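Side-chain contacts in glcnac-alpha-1,4-gal-releasing endo-beta-galactosidase (PDB 1UPS), which releases the disaccharide GlcNAc-alpha-1,4-galactose, probably by hydrolysing internal beta-galactosidic bonds as a family 16 glycoside hydrolase: residues S197-E202 and K236-S241; W148-M153 and M219-T224; T174-K179 and L250-D255; M389-E394 and G398-G403. One frame throughout, in Å; residues are numbered along the deposited sequence.

Contact 1 (S197-E202 and K236-S241); sequences SWTISE and KVIYGS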
loop_
_atom_site.group_PDB
_atom_site.type_symbol
_atom_site.label_atom_id
_atom_site.label_comp_id
_atom_site.label_asym_id
_atom_site.label_seq_id
_atom_site.Cartn_x
_atom_site.Cartn_y
_atom_site.Cartn_z
ATOM N N SER A 197 -6.958 12.989 0.577
ATOM C CA SER A 197 -5.996 13.471 1.577
ATOM C C SER A 197 -4.866 12.441 1.678
ATOM O O SER A 197 -5.106 11.246 1.508
ATOM C CB SER A 197 -6.657 13.638 2.950
ATOM O OG SER A 197 -7.767 14.555 2.895
ATOM N N TRP A 198 -3.653 12.895 1.973
ATOM C CA TRP A 198 -2.517 11.969 2.126
ATOM C C TRP A 198 -2.851 10.925 3.184
ATOM O O TRP A 198 -3.468 11.256 4.213
ATOM C CB TRP A 198 -1.258 12.725 2.572
ATOM C CG TRP A 198 -0.460 13.252 1.447
ATOM C CD1 TRP A 198 -0.421 14.541 0.996
ATOM C CD2 TRP A 198 0.382 12.497 0.584
ATOM N NE1 TRP A 198 0.418 14.640 -0.089
ATOM C CE2 TRP A 198 0.925 13.396 -0.364
ATOM C CE3 TRP A 198 0.749 11.144 0.516
ATOM C CZ2 TRP A 198 1.794 12.985 -1.378
ATOM C CZ3 TRP A 198 1.627 10.734 -0.501
ATOM C CH2 TRP A 198 2.140 11.665 -1.425
ATOM N N THR A 199 -2.468 9.669 2.931
ATOM C CA THR A 199 -2.412 8.657 3.994
ATOM C C THR A 199 -0.980 8.140 4.005
ATOM O O THR A 199 -0.426 7.908 2.948
ATOM C CB THR A 199 -3.470 7.526 3.796
ATOM O OG1 THR A 199 -3.400 6.594 4.898
ATOM C CG2 THR A 199 -3.199 6.673 2.536
ATOM N N ILE A 200 -0.377 8.035 5.192
ATOM C CA ILE A 200 1.037 7.668 5.337
ATOM C C ILE A 200 1.164 6.816 6.612
ATOM O O ILE A 200 0.637 7.183 7.670
ATOM C CB ILE A 200 1.942 8.917 5.520
ATOM C CG1 ILE A 200 1.767 9.960 4.401
ATOM C CG2 ILE A 200 3.426 8.502 5.702
ATOM C CD1 ILE A 200 2.276 11.363 4.817
ATOM N N SER A 201 1.837 5.676 6.510
ATOM C CA SER A 201 2.215 4.929 7.711
ATOM C C SER A 201 3.629 4.403 7.583
ATOM O O SER A 201 4.122 4.238 6.479
ATOM C CB SER A 201 1.247 3.770 7.986
ATOM O OG SER A 201 1.224 2.843 6.911
ATOM N N GLU A 202 4.272 4.127 8.714
ATOM C CA GLU A 202 5.559 3.447 8.652
ATOM C C GLU A 202 5.625 2.490 9.829
ATOM O O GLU A 202 6.432 2.617 10.765
ATOM C CB GLU A 202 6.749 4.420 8.560
ATOM C CG GLU A 202 6.782 5.493 9.621
ATOM C CD GLU A 202 7.730 6.665 9.307
ATOM O OE1 GLU A 202 8.462 6.704 8.257
ATOM O OE2 GLU A 202 7.714 7.593 10.136
ATOM N N LYS A 236 -0.832 -4.190 4.988
ATOM C CA LYS A 236 -1.622 -2.937 4.943
ATOM C C LYS A 236 -2.683 -3.008 3.847
ATOM O O LYS A 236 -2.467 -3.621 2.795
ATOM C CB LYS A 236 -0.709 -1.740 4.654
ATOM C CG LYS A 236 -1.430 -0.387 4.726
ATOM C CD LYS A 236 -0.479 0.763 4.557
ATOM C CE LYS A 236 -1.173 2.139 4.626
ATOM N NZ LYS A 236 -0.162 3.279 4.596
ATOM N N VAL A 237 -3.815 -2.345 4.087
ATOM C CA VAL A 237 -4.870 -2.241 3.093
ATOM C C VAL A 237 -5.332 -0.798 2.996
ATOM O O VAL A 237 -5.530 -0.138 4.021
ATOM C CB VAL A 237 -6.109 -3.091 3.482
ATOM C CG1 VAL A 237 -7.215 -2.948 2.435
ATOM C CG2 VAL A 237 -5.736 -4.538 3.647
ATOM N N ILE A 238 -5.467 -0.315 1.758
ATOM C CA ILE A 238 -6.093 0.972 1.498
ATOM C C ILE A 238 -7.303 0.718 0.601
ATOM O O ILE A 238 -7.157 0.147 -0.480
ATOM C CB ILE A 238 -5.091 1.922 0.820
ATOM C CG1 ILE A 238 -3.946 2.261 1.783
ATOM C CG2 ILE A 238 -5.824 3.197 0.277
ATOM C CD1 ILE A 238 -2.790 3.049 1.117
ATOM N N TYR A 239 -8.499 1.106 1.052
ATOM C CA TYR A 239 -9.702 0.872 0.243
ATOM C C TYR A 239 -9.896 2.066 -0.679
ATOM O O TYR A 239 -9.787 3.201 -0.232
ATOM C CB TYR A 239 -10.938 0.555 1.119
ATOM C CG TYR A 239 -10.876 -0.874 1.678
ATOM C CD1 TYR A 239 -11.067 -1.984 0.845
ATOM C CD2 TYR A 239 -10.562 -1.112 3.027
ATOM C CE1 TYR A 239 -10.980 -3.307 1.348
ATOM C CE2 TYR A 239 -10.461 -2.422 3.532
ATOM C CZ TYR A 239 -10.671 -3.516 2.681
ATOM O OH TYR A 239 -10.581 -4.820 3.169
ATOM N N GLY A 240 -10.146 1.796 -1.959
ATOM C CA GLY A 240 -10.126 2.810 -3.010
ATOM C C GLY A 240 -8.865 2.633 -3.846
ATOM O O GLY A 240 -7.834 2.202 -3.335
ATOM N N SER A 241 -8.935 2.924 -5.139
ATOM C CA SER A 241 -7.774 2.714 -6.013
ATOM C C SER A 241 -7.932 3.536 -7.274
ATOM O O SER A 241 -9.068 3.811 -7.691
ATOM C CB SER A 241 -7.622 1.227 -6.386
ATOM O OG SER A 241 -8.551 0.845 -7.398
#
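K236 and S201 illustrate how a long polar side chain can span two strands that are too far apart to share backbone bonds. The axes of strand segments 199-202 and 236-239 pass 10.3 Å apart and run antiparallel, at 176°, so the contact is carried by side chains. K236 is modelled in two conformers, so its bond to S201 is certain for one of them only. In that conformer CG stands opposite the backbone N (chi1 -174°) and the rest of the chain is extended. The straight chain delivers its ammonium group to S201, where NZ donates to S201 OG over 2.7 Å. S201 meets it from the other side with chi1 at 60°, its hydroxyl tucked between its own backbone N and carbonyl carbon. The methylene before the ammonium comes alongside the same oxygen, with K236 CE 3.4 Å from S201 OG.

One step along each strand's inward row, the contact turns apolar. T199 and I238 reach toward each other tip to tip, T199 CG2 ending 3.9 Å from I238 CD1; the T199 hydroxyl is rotated opposite the backbone N, which leaves the methyl to face the isoleucine. F228 packs against both K236 and I238, and I184 lies against the lysine chain. On the reverse side of strand 199-204, E202 forms salt bridges with K178 and R183. Strand 199-204 is the outermost strand of the six-stranded sheet, and strand 233-239 belongs to the facing sheet. Such bridging of two stacked antiparallel sheets near their margin is characteristic of the beta-sandwich (jelly-roll) fold of family 16.

Contact 2 (W148-M153 and M219-T224); sequences WWMVGM and MEWTPT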
loop_
_atom_site.group_PDB
_atom_site.type_symbol
_atom_site.label_atom_id
_atom_site.label_comp_id
_atom_site.label_asym_id
_atom_site.label_seq_id
_atom_site.Cartn_x
_atom_site.Cartn_y
_atom_site.Cartn_z
ATOM N N TRP A 148 9.839 3.001 -4.097
ATOM C CA TRP A 148 9.230 2.310 -5.220
ATOM C C TRP A 148 7.838 2.897 -5.263
ATOM O O TRP A 148 7.073 2.779 -4.288
ATOM C CB TRP A 148 9.152 0.817 -4.943
ATOM C CG TRP A 148 8.345 0.025 -5.954
ATOM C CD1 TRP A 148 8.118 0.318 -7.280
ATOM C CD2 TRP A 148 7.685 -1.218 -5.702
ATOM N NE1 TRP A 148 7.320 -0.660 -7.847
ATOM C CE2 TRP A 148 7.068 -1.627 -6.908
ATOM C CE3 TRP A 148 7.548 -2.025 -4.572
ATOM C CZ2 TRP A 148 6.304 -2.805 -7.004
ATOM C CZ3 TRP A 148 6.797 -3.204 -4.665
ATOM C CH2 TRP A 148 6.178 -3.573 -5.872
ATOM N N TRP A 149 7.519 3.597 -6.348
ATOM C CA TRP A 149 6.238 4.294 -6.396
ATOM C C TRP A 149 5.663 4.351 -7.805
ATOM O O TRP A 149 6.363 4.104 -8.789
ATOM C CB TRP A 149 6.341 5.721 -5.801
ATOM C CG TRP A 149 7.509 6.599 -6.247
ATOM C CD1 TRP A 149 8.860 6.331 -6.142
ATOM C CD2 TRP A 149 7.409 7.944 -6.759
ATOM N NE1 TRP A 149 9.588 7.417 -6.588
ATOM C CE2 TRP A 149 8.723 8.421 -6.961
ATOM C CE3 TRP A 149 6.322 8.787 -7.079
ATOM C CZ2 TRP A 149 8.999 9.707 -7.484
ATOM C CZ3 TRP A 149 6.600 10.080 -7.595
ATOM C CH2 TRP A 149 7.933 10.514 -7.788
ATOM N N MET A 150 4.373 4.671 -7.887
ATOM C CA MET A 150 3.669 4.694 -9.160
ATOM C C MET A 150 2.884 5.987 -9.240
ATOM O O MET A 150 2.433 6.495 -8.223
ATOM C CB MET A 150 2.734 3.482 -9.284
ATOM C CG MET A 150 3.523 2.142 -9.211
ATOM S SD MET A 150 2.446 0.683 -9.341
ATOM C CE MET A 150 1.963 0.873 -11.060
ATOM N N VAL A 151 2.777 6.518 -10.458
ATOM C CA VAL A 151 2.059 7.760 -10.702
ATOM C C VAL A 151 1.143 7.587 -11.902
ATOM O O VAL A 151 1.472 6.856 -12.836
ATOM C CB VAL A 151 3.030 8.961 -10.935
ATOM C CG1 VAL A 151 3.804 9.287 -9.649
ATOM C CG2 VAL A 151 4.019 8.698 -12.106
ATOM N N GLY A 152 -0.008 8.252 -11.869
ATOM C CA GLY A 152 -0.913 8.252 -12.999
ATOM C C GLY A 152 -0.231 8.810 -14.235
ATOM O O GLY A 152 0.612 9.722 -14.155
ATOM N N MET A 153 -0.594 8.263 -15.391
ATOM C CA MET A 153 0.024 8.695 -16.641
ATOM C C MET A 153 -0.676 9.885 -17.269
ATOM O O MET A 153 -0.278 10.332 -18.355
ATOM C CB MET A 153 0.098 7.525 -17.636
ATOM C CG MET A 153 1.133 6.458 -17.227
ATOM S SD MET A 153 2.854 7.036 -17.095
ATOM C CE MET A 153 3.163 7.733 -18.513
ATOM N N MET A 219 2.322 -5.154 -3.874
ATOM C CA MET A 219 1.019 -4.518 -3.842
ATOM C C MET A 219 0.099 -5.191 -4.856
ATOM O O MET A 219 0.441 -5.313 -6.043
ATOM C CB MET A 219 1.125 -3.019 -4.183
ATOM C CG MET A 219 -0.272 -2.379 -4.386
ATOM S SD MET A 219 -0.163 -0.667 -4.993
ATOM C CE MET A 219 0.339 -0.950 -6.657
ATOM N N GLU A 220 -1.084 -5.595 -4.400
ATOM C CA GLU A 220 -2.134 -5.974 -5.338
ATOM C C GLU A 220 -3.115 -4.816 -5.460
ATOM O O GLU A 220 -3.727 -4.385 -4.472
ATOM C CB GLU A 220 -2.859 -7.274 -4.931
ATOM C CG GLU A 220 -3.818 -7.731 -6.036
ATOM C CD GLU A 220 -4.021 -9.242 -6.101
ATOM O OE1 GLU A 220 -3.986 -9.813 -7.214
ATOM O OE2 GLU A 220 -4.227 -9.853 -5.048
ATOM N N TRP A 221 -3.225 -4.307 -6.682
ATOM C CA TRP A 221 -4.044 -3.141 -6.997
ATOM C C TRP A 221 -5.224 -3.665 -7.808
ATOM O O TRP A 221 -5.055 -4.178 -8.910
ATOM C CB TRP A 221 -3.188 -2.134 -7.781
ATOM C CG TRP A 221 -3.906 -1.024 -8.547
ATOM C CD1 TRP A 221 -5.145 -0.469 -8.298
ATOM C CD2 TRP A 221 -3.378 -0.326 -9.663
ATOM N NE1 TRP A 221 -5.407 0.530 -9.213
ATOM C CE2 TRP A 221 -4.343 0.633 -10.070
ATOM C CE3 TRP A 221 -2.183 -0.430 -10.392
ATOM C CZ2 TRP A 221 -4.153 1.472 -11.177
ATOM C CZ3 TRP A 221 -1.984 0.416 -11.474
ATOM C CH2 TRP A 221 -2.969 1.358 -11.857
ATOM N N THR A 222 -6.411 -3.594 -7.216
ATOM C CA THR A 222 -7.638 -4.057 -7.868
ATOM C C THR A 222 -8.567 -2.844 -8.020
ATOM O O THR A 222 -8.275 -1.774 -7.498
ATOM C CB THR A 222 -8.351 -5.139 -7.029
ATOM O OG1 THR A 222 -8.912 -4.535 -5.850
ATOM C CG2 THR A 222 -7.359 -6.178 -6.496
ATOM N N PRO A 223 -9.693 -3.011 -8.701
ATOM C CA PRO A 223 -10.700 -1.948 -8.770
ATOM C C PRO A 223 -11.232 -1.513 -7.402
ATOM O O PRO A 223 -11.817 -0.427 -7.306
ATOM C CB PRO A 223 -11.816 -2.597 -9.597
ATOM C CG PRO A 223 -11.105 -3.555 -10.442
ATOM C CD PRO A 223 -10.080 -4.180 -9.517
ATOM N N THR A 224 -11.023 -2.326 -6.370
ATOM C CA THR A 224 -11.587 -2.071 -5.041
ATOM C C THR A 224 -10.598 -1.483 -4.024
ATOM O O THR A 224 -10.987 -0.685 -3.146
ATOM C CB THR A 224 -12.172 -3.395 -4.487
ATOM O OG1 THR A 224 -13.320 -3.745 -5.266
ATOM C CG2 THR A 224 -12.748 -3.219 -3.080
#
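M150 touches two residues of the opposing strand with two different atoms, a compact example of how methionine fills the gap between sheets. Its sulfur meets the terminal methyl of M219, M150 SD lying 3.8 Å from M219 CE, while its own methyl lies 4.0 Å from the indole, M150 CE to W221 CZ3. Both methionines run straight as far as sulfur and then bend at the last torsion (chi3 69° in M150, 73° in M219), which turns each methyl aside from the line of its chain. The methyl of M150 approaches the W221 ring at a slant, and the two methionine chains cross obliquely.

A second shell fixes these groups. F131 packs on M150 and I169 on M219. The W221 indole is held at its polar end by NE1, bonded to the carbonyl oxygen of P242, while Y128 meets the ring edge-to-face and M246 and S241 also touch the W221 side chain. Just beyond W221 the chain leaves the strand through an ST turn, in which T224 N donates to T222 OG1 over 3.1 Å; the same oxygen also bonds A225 N. Backbone bonds of M150 with I169 and of V151 with G247 secure strand 145-152 on both flanks.

All three touching residues are buried, and they come from strands of different sheets. Methionines and an aromatic ring meeting in this way make up the hydrophobic interior between the two sheets of the family 16 beta-sandwich.

Contact 3 (T174-K179 and L250-D255); sequences TFFSKK and LNIYTD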
loop_
_atom_site.group_PDB
_atom_site.type_symbol
_atom_site.label_atom_id
_atom_site.label_comp_id
_atom_site.label_asym_id
_atom_site.label_seq_id
_atom_site.Cartn_x
_atom_site.Cartn_y
_atom_site.Cartn_z
ATOM N N THR A 174 10.524 3.856 2.512
ATOM C CA THR A 174 11.204 3.665 3.799
ATOM C C THR A 174 12.437 4.559 3.996
ATOM O O THR A 174 13.326 4.612 3.140
ATOM C CB THR A 174 11.566 2.190 3.947
ATOM O OG1 THR A 174 10.348 1.414 3.804
ATOM C CG2 THR A 174 12.075 1.898 5.374
ATOM N N PHE A 175 12.494 5.240 5.137
ATOM C CA PHE A 175 13.632 6.130 5.474
ATOM C C PHE A 175 14.841 5.337 5.918
ATOM O O PHE A 175 14.687 4.353 6.642
ATOM C CB PHE A 175 13.282 7.045 6.639
ATOM C CG PHE A 175 12.325 8.169 6.297
ATOM C CD1 PHE A 175 12.264 9.285 7.120
ATOM C CD2 PHE A 175 11.488 8.100 5.173
ATOM C CE1 PHE A 175 11.385 10.345 6.820
ATOM C CE2 PHE A 175 10.603 9.142 4.872
ATOM C CZ PHE A 175 10.553 10.265 5.720
ATOM N N PHE A 176 16.041 5.799 5.556
ATOM C CA PHE A 176 17.295 5.174 6.017
ATOM C C PHE A 176 17.389 5.138 7.556
ATOM O O PHE A 176 17.997 4.222 8.117
ATOM C CB PHE A 176 18.544 5.952 5.561
ATOM C CG PHE A 176 18.699 6.123 4.061
ATOM C CD1 PHE A 176 17.988 5.353 3.148
ATOM C CD2 PHE A 176 19.596 7.090 3.579
ATOM C CE1 PHE A 176 18.152 5.546 1.763
ATOM C CE2 PHE A 176 19.767 7.292 2.201
ATOM C CZ PHE A 176 19.043 6.527 1.294
ATOM N N SER A 177 16.805 6.141 8.220
ATOM C CA SER A 177 16.930 6.286 9.682
ATOM C C SER A 177 15.938 5.439 10.513
ATOM O O SER A 177 16.001 5.422 11.765
ATOM C CB SER A 177 16.810 7.766 10.069
ATOM O OG SER A 177 15.478 8.234 9.935
ATOM N N LYS A 178 15.049 4.734 9.828
ATOM C CA LYS A 178 13.965 4.016 10.500
ATOM C C LYS A 178 14.024 2.538 10.083
ATOM O O LYS A 178 13.192 2.047 9.316
ATOM C CB LYS A 178 12.616 4.674 10.187
ATOM C CG LYS A 178 12.542 6.144 10.662
ATOM C CD LYS A 178 11.229 6.829 10.205
ATOM C CE LYS A 178 11.214 8.319 10.555
ATOM N NZ LYS A 178 9.983 9.052 10.041
ATOM N N LYS A 179 15.051 1.852 10.580
ATOM C CA LYS A 179 15.514 0.595 9.965
ATOM C C LYS A 179 14.571 -0.591 10.144
ATOM O O LYS A 179 14.710 -1.594 9.438
ATOM C CB LYS A 179 16.908 0.217 10.494
ATOM N N LEU A 250 11.599 3.868 -9.612
ATOM C CA LEU A 250 12.403 3.260 -8.566
ATOM C C LEU A 250 13.585 4.197 -8.337
ATOM O O LEU A 250 14.347 4.472 -9.263
ATOM C CB LEU A 250 12.913 1.869 -9.007
ATOM C CG LEU A 250 11.892 0.742 -8.936
ATOM C CD1 LEU A 250 12.337 -0.455 -9.854
ATOM C CD2 LEU A 250 11.692 0.291 -7.504
ATOM N N ASN A 251 13.728 4.699 -7.115
ATOM C CA ASN A 251 14.752 5.709 -6.859
ATOM C C ASN A 251 15.215 5.784 -5.409
ATOM O O ASN A 251 14.688 5.088 -4.524
ATOM C CB ASN A 251 14.381 7.091 -7.497
ATOM C CG ASN A 251 13.202 7.799 -6.834
ATOM O OD1 ASN A 251 12.372 7.188 -6.173
ATOM N ND2 ASN A 251 13.122 9.130 -7.045
ATOM N N ILE A 252 16.249 6.588 -5.190
ATOM C CA ILE A 252 16.821 6.770 -3.872
ATOM C C ILE A 252 17.159 8.251 -3.726
ATOM O O ILE A 252 17.467 8.903 -4.710
ATOM C CB ILE A 252 18.053 5.848 -3.686
ATOM C CG1 ILE A 252 18.590 5.945 -2.246
ATOM C CG2 ILE A 252 19.137 6.103 -4.784
ATOM C CD1 ILE A 252 19.550 4.767 -1.849
ATOM N N TYR A 253 17.053 8.774 -2.503
ATOM C CA TYR A 253 17.182 10.204 -2.264
ATOM C C TYR A 253 18.086 10.468 -1.076
ATOM O O TYR A 253 18.179 9.645 -0.141
ATOM C CB TYR A 253 15.850 10.765 -1.801
ATOM C CG TYR A 253 14.712 10.760 -2.757
ATOM C CD1 TYR A 253 13.937 9.615 -2.936
ATOM C CD2 TYR A 253 14.356 11.936 -3.451
ATOM C CE1 TYR A 253 12.815 9.637 -3.801
ATOM C CE2 TYR A 253 13.249 11.957 -4.318
ATOM C CZ TYR A 253 12.487 10.791 -4.478
ATOM O OH TYR A 253 11.388 10.784 -5.322
ATOM N N THR A 254 18.718 11.639 -1.087
ATOM C CA THR A 254 19.169 12.241 0.174
ATOM C C THR A 254 19.069 13.769 0.086
ATOM O O THR A 254 18.843 14.301 -1.004
ATOM C CB THR A 254 20.576 11.734 0.590
ATOM O OG1 THR A 254 20.843 12.123 1.960
ATOM C CG2 THR A 254 21.687 12.411 -0.255
ATOM N N ASP A 255 19.190 14.447 1.231
ATOM C CA ASP A 255 19.048 15.915 1.302
ATOM C C ASP A 255 17.645 16.392 0.904
ATOM O O ASP A 255 17.463 17.520 0.419
ATOM C CB ASP A 255 20.119 16.564 0.441
ATOM C CG ASP A 255 21.507 16.214 0.926
ATOM O OD1 ASP A 255 22.432 16.116 0.088
ATOM O OD2 ASP A 255 21.742 16.001 2.142
#
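F176 packs edge-on against I252, the apolar part of the contact. The far end of its ring is directed at I252, with F176 CZ 3.6 Å from I252 CG1 and that carbon lying at the ring edge, near its plane. The delta methyl is equally near, I252 CD1 being 3.6 Å from F176 CZ, so the end of the isoleucine fits around one ring corner and the two side chains cross at about a right angle. I252 gets there because CG1 lies opposite its backbone N (chi1 -175°), which brings the end of the chain toward the phenylalanine. S138, T140 and Q146 also touch the F176 side chain.

A second kind of contact pairs ring with backbone: Y253 O lies 3.5 Å from F176 CZ, approaching the ring obliquely.

The fold explains the meeting. Strand 246-254 is part of the six-stranded sheet of the family 16 beta-sandwich, while residues 174-179 lie in the loop that follows strand 168-170, where a sequence matching the family's ExDxxE signature begins, and leads to strand 181-187. F176 sits at the second position of a type I turn from F175 to K178, closed by K178 N donating to F175 O over 3.2 Å.

Hydrogen bonds order the strand itself. N251 ND2 donates to Y253 OH over 3.0 Å at 158°, with the hydroxyl near the plane of the amide. That amide is gripped at its other end too, since W149 NE1 bonds N251 OD1, and Y253 OH also pairs with Y52 OH. H145 stacks on the Y253 ring.

A charged pair, D255 with R94, lies at the end of the strand.

Contact 4 (M389-E394 and G398-G403); sequences MSIHTE and GVLQYG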
loop_
_atom_site.group_PDB
_atom_site.type_symbol
_atom_site.label_atom_id
_atom_site.label_comp_id
_atom_site.label_asym_id
_atom_site.label_seq_id
_atom_site.Cartn_x
_atom_site.Cartn_y
_atom_site.Cartn_z
ATOM N N MET A 389 -10.211 1.954 20.503
ATOM C CA MET A 389 -11.130 0.853 20.779
ATOM C C MET A 389 -11.136 -0.143 19.631
ATOM O O MET A 389 -11.297 0.254 18.478
ATOM C CB MET A 389 -12.552 1.399 20.989
ATOM C CG MET A 389 -12.670 2.429 22.115
ATOM S SD MET A 389 -12.232 1.696 23.688
ATOM C CE MET A 389 -11.125 2.900 24.392
ATOM N N SER A 390 -10.961 -1.429 19.949
ATOM C CA SER A 390 -11.016 -2.496 18.955
ATOM C C SER A 390 -12.128 -3.494 19.319
ATOM O O SER A 390 -12.559 -3.569 20.473
ATOM C CB SER A 390 -9.667 -3.208 18.811
ATOM O OG SER A 390 -9.263 -3.808 20.027
ATOM N N ILE A 391 -12.573 -4.258 18.323
ATOM C CA ILE A 391 -13.575 -5.306 18.519
ATOM C C ILE A 391 -12.895 -6.548 19.085
ATOM O O ILE A 391 -11.903 -7.021 18.532
ATOM C CB ILE A 391 -14.253 -5.652 17.182
ATOM C CG1 ILE A 391 -14.881 -4.385 16.569
ATOM C CG2 ILE A 391 -15.305 -6.736 17.425
ATOM C CD1 ILE A 391 -15.777 -4.655 15.331
ATOM N N HIS A 392 -13.405 -7.061 20.197
ATOM C CA HIS A 392 -12.733 -8.193 20.872
ATOM C C HIS A 392 -13.697 -8.998 21.740
ATOM O O HIS A 392 -14.831 -8.565 21.989
ATOM C CB HIS A 392 -11.547 -7.710 21.735
ATOM C CG HIS A 392 -11.969 -6.963 22.965
ATOM N ND1 HIS A 392 -12.367 -7.599 24.128
ATOM C CD2 HIS A 392 -12.093 -5.632 23.203
ATOM C CE1 HIS A 392 -12.705 -6.691 25.030
ATOM N NE2 HIS A 392 -12.546 -5.490 24.495
ATOM N N THR A 393 -13.251 -10.174 22.192
ATOM C CA THR A 393 -14.014 -10.953 23.184
ATOM C C THR A 393 -13.124 -11.369 24.360
ATOM O O THR A 393 -13.154 -12.520 24.796
ATOM C CB THR A 393 -14.743 -12.215 22.580
ATOM O OG1 THR A 393 -13.773 -13.141 22.056
ATOM C CG2 THR A 393 -15.609 -11.843 21.373
ATOM N N GLU A 394 -12.338 -10.433 24.881
ATOM C CA GLU A 394 -11.349 -10.756 25.913
ATOM C C GLU A 394 -11.968 -11.165 27.265
ATOM O O GLU A 394 -11.277 -11.766 28.094
ATOM C CB GLU A 394 -10.327 -9.613 26.077
ATOM C CG GLU A 394 -9.171 -9.860 27.066
ATOM C CD GLU A 394 -8.323 -11.108 26.797
ATOM O OE1 GLU A 394 -7.647 -11.591 27.750
ATOM O OE2 GLU A 394 -8.308 -11.614 25.652
ATOM N N GLY A 398 -19.664 -14.460 25.669
ATOM C CA GLY A 398 -20.622 -14.976 24.687
ATOM C C GLY A 398 -21.172 -13.915 23.749
ATOM O O GLY A 398 -21.980 -14.218 22.862
ATOM N N VAL A 399 -20.732 -12.672 23.959
ATOM C CA VAL A 399 -21.185 -11.501 23.204
ATOM C C VAL A 399 -19.990 -10.634 22.817
ATOM O O VAL A 399 -18.910 -10.770 23.394
ATOM C CB VAL A 399 -22.204 -10.632 24.009
ATOM C CG1 VAL A 399 -23.533 -11.381 24.163
ATOM C CG2 VAL A 399 -21.652 -10.254 25.384
ATOM N N LEU A 400 -20.194 -9.729 21.863
ATOM C CA LEU A 400 -19.100 -8.950 21.281
ATOM C C LEU A 400 -18.830 -7.659 22.034
ATOM O O LEU A 400 -19.753 -6.877 22.306
ATOM C CB LEU A 400 -19.432 -8.610 19.828
ATOM C CG LEU A 400 -18.306 -8.173 18.898
ATOM C CD1 LEU A 400 -17.192 -9.204 18.846
ATOM C CD2 LEU A 400 -18.873 -7.924 17.475
ATOM N N GLN A 401 -17.559 -7.436 22.361
ATOM C CA GLN A 401 -17.140 -6.252 23.126
ATOM C C GLN A 401 -16.348 -5.281 22.258
ATOM O O GLN A 401 -15.916 -5.625 21.160
ATOM C CB GLN A 401 -16.246 -6.666 24.297
ATOM C CG GLN A 401 -16.894 -7.603 25.326
ATOM C CD GLN A 401 -15.869 -8.178 26.267
ATOM O OE1 GLN A 401 -15.394 -9.308 26.065
ATOM N NE2 GLN A 401 -15.489 -7.396 27.284
ATOM N N TYR A 402 -16.153 -4.058 22.753
ATOM C CA TYR A 402 -15.072 -3.218 22.240
ATOM C C TYR A 402 -14.293 -2.751 23.472
ATOM O O TYR A 402 -14.843 -2.691 24.584
ATOM C CB TYR A 402 -15.571 -2.012 21.402
ATOM C CG TYR A 402 -16.256 -0.967 22.254
ATOM C CD1 TYR A 402 -17.642 -0.986 22.426
ATOM C CD2 TYR A 402 -15.507 -0.005 22.952
ATOM C CE1 TYR A 402 -18.275 -0.042 23.240
ATOM C CE2 TYR A 402 -16.123 0.928 23.774
ATOM C CZ TYR A 402 -17.503 0.905 23.905
ATOM O OH TYR A 402 -18.093 1.818 24.739
ATOM N N GLY A 403 -13.024 -2.434 23.267
ATOM C CA GLY A 403 -12.182 -1.907 24.329
ATOM C C GLY A 403 -10.775 -1.696 23.806
ATOM O O GLY A 403 -10.474 -2.010 22.650
HETATM O O HOH W 1 -13.188 -4.166 26.946
#
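S390 and G403, then H392 and Q401, are paired by four backbone hydrogen bonds, two in each pair; the straightest runs from S390 N to G403 O, 2.8 Å at 177°. Between them, I391 and Y402 form the non-hydrogen-bonded pair of this short antiparallel hairpin.

The H392 ring is fixed through both nitrogens. E394 N donates to H392 ND1 over 2.9 Å, in the plane of the ring, while a water bonded to H392 NE2 at 2.9 Å also donates to Y402 O. With chi1 at 71°, CG sits between the backbone N and the carbonyl carbon, and the imidazole leans over the second strand. Q401 CB covers one face in a CH-pi contact, 3.9 Å from the centroid of the H392 ring. The Q401 amide, turned 59° from the imidazole, has its polar partner in the connecting loop, where S395 N bonds OE1.

On the sheet face of I391 and Y402, I391 CG2 presses tightly on L400 CD1 at 3.4 Å. At the open end of the hairpin M389 bends back so that its sulfur meets the tyrosine edge, M389 SD 3.8 Å from Y402 CD2, a Met-aromatic contact.

W414 of strand 414-419 packs on L400 and T393, and its NE1 bonds I391 O. Backbone bonds of M389 with N383 and I391 with F381 set the hairpin beside strand 378-383, consistent with a beta-trefoil of ricin-like type.

How the contacts relate
Contacts 1, 2 and 3 belong to the family 16 sandwich, whereas contact 4 lies in the separate C-terminal part, with nearest atoms about 13 Å from contact 1. Contacts 1 and 2 both bridge the two facing sheets: contact 2 in the buried interior, with sulfur, methyl and indole alone, and contact 1 nearer the surface, where an ammonium-hydroxyl bond joins the apolar pair. Contact 3, also buried, sets a loop against a strand of the six-stranded sheet. Bonds W149-N251, S241-T222 and K178-E202 tie the three together. Only contact 4 unites adjacent strands of one hairpin, hence its backbone bonds and far larger interface.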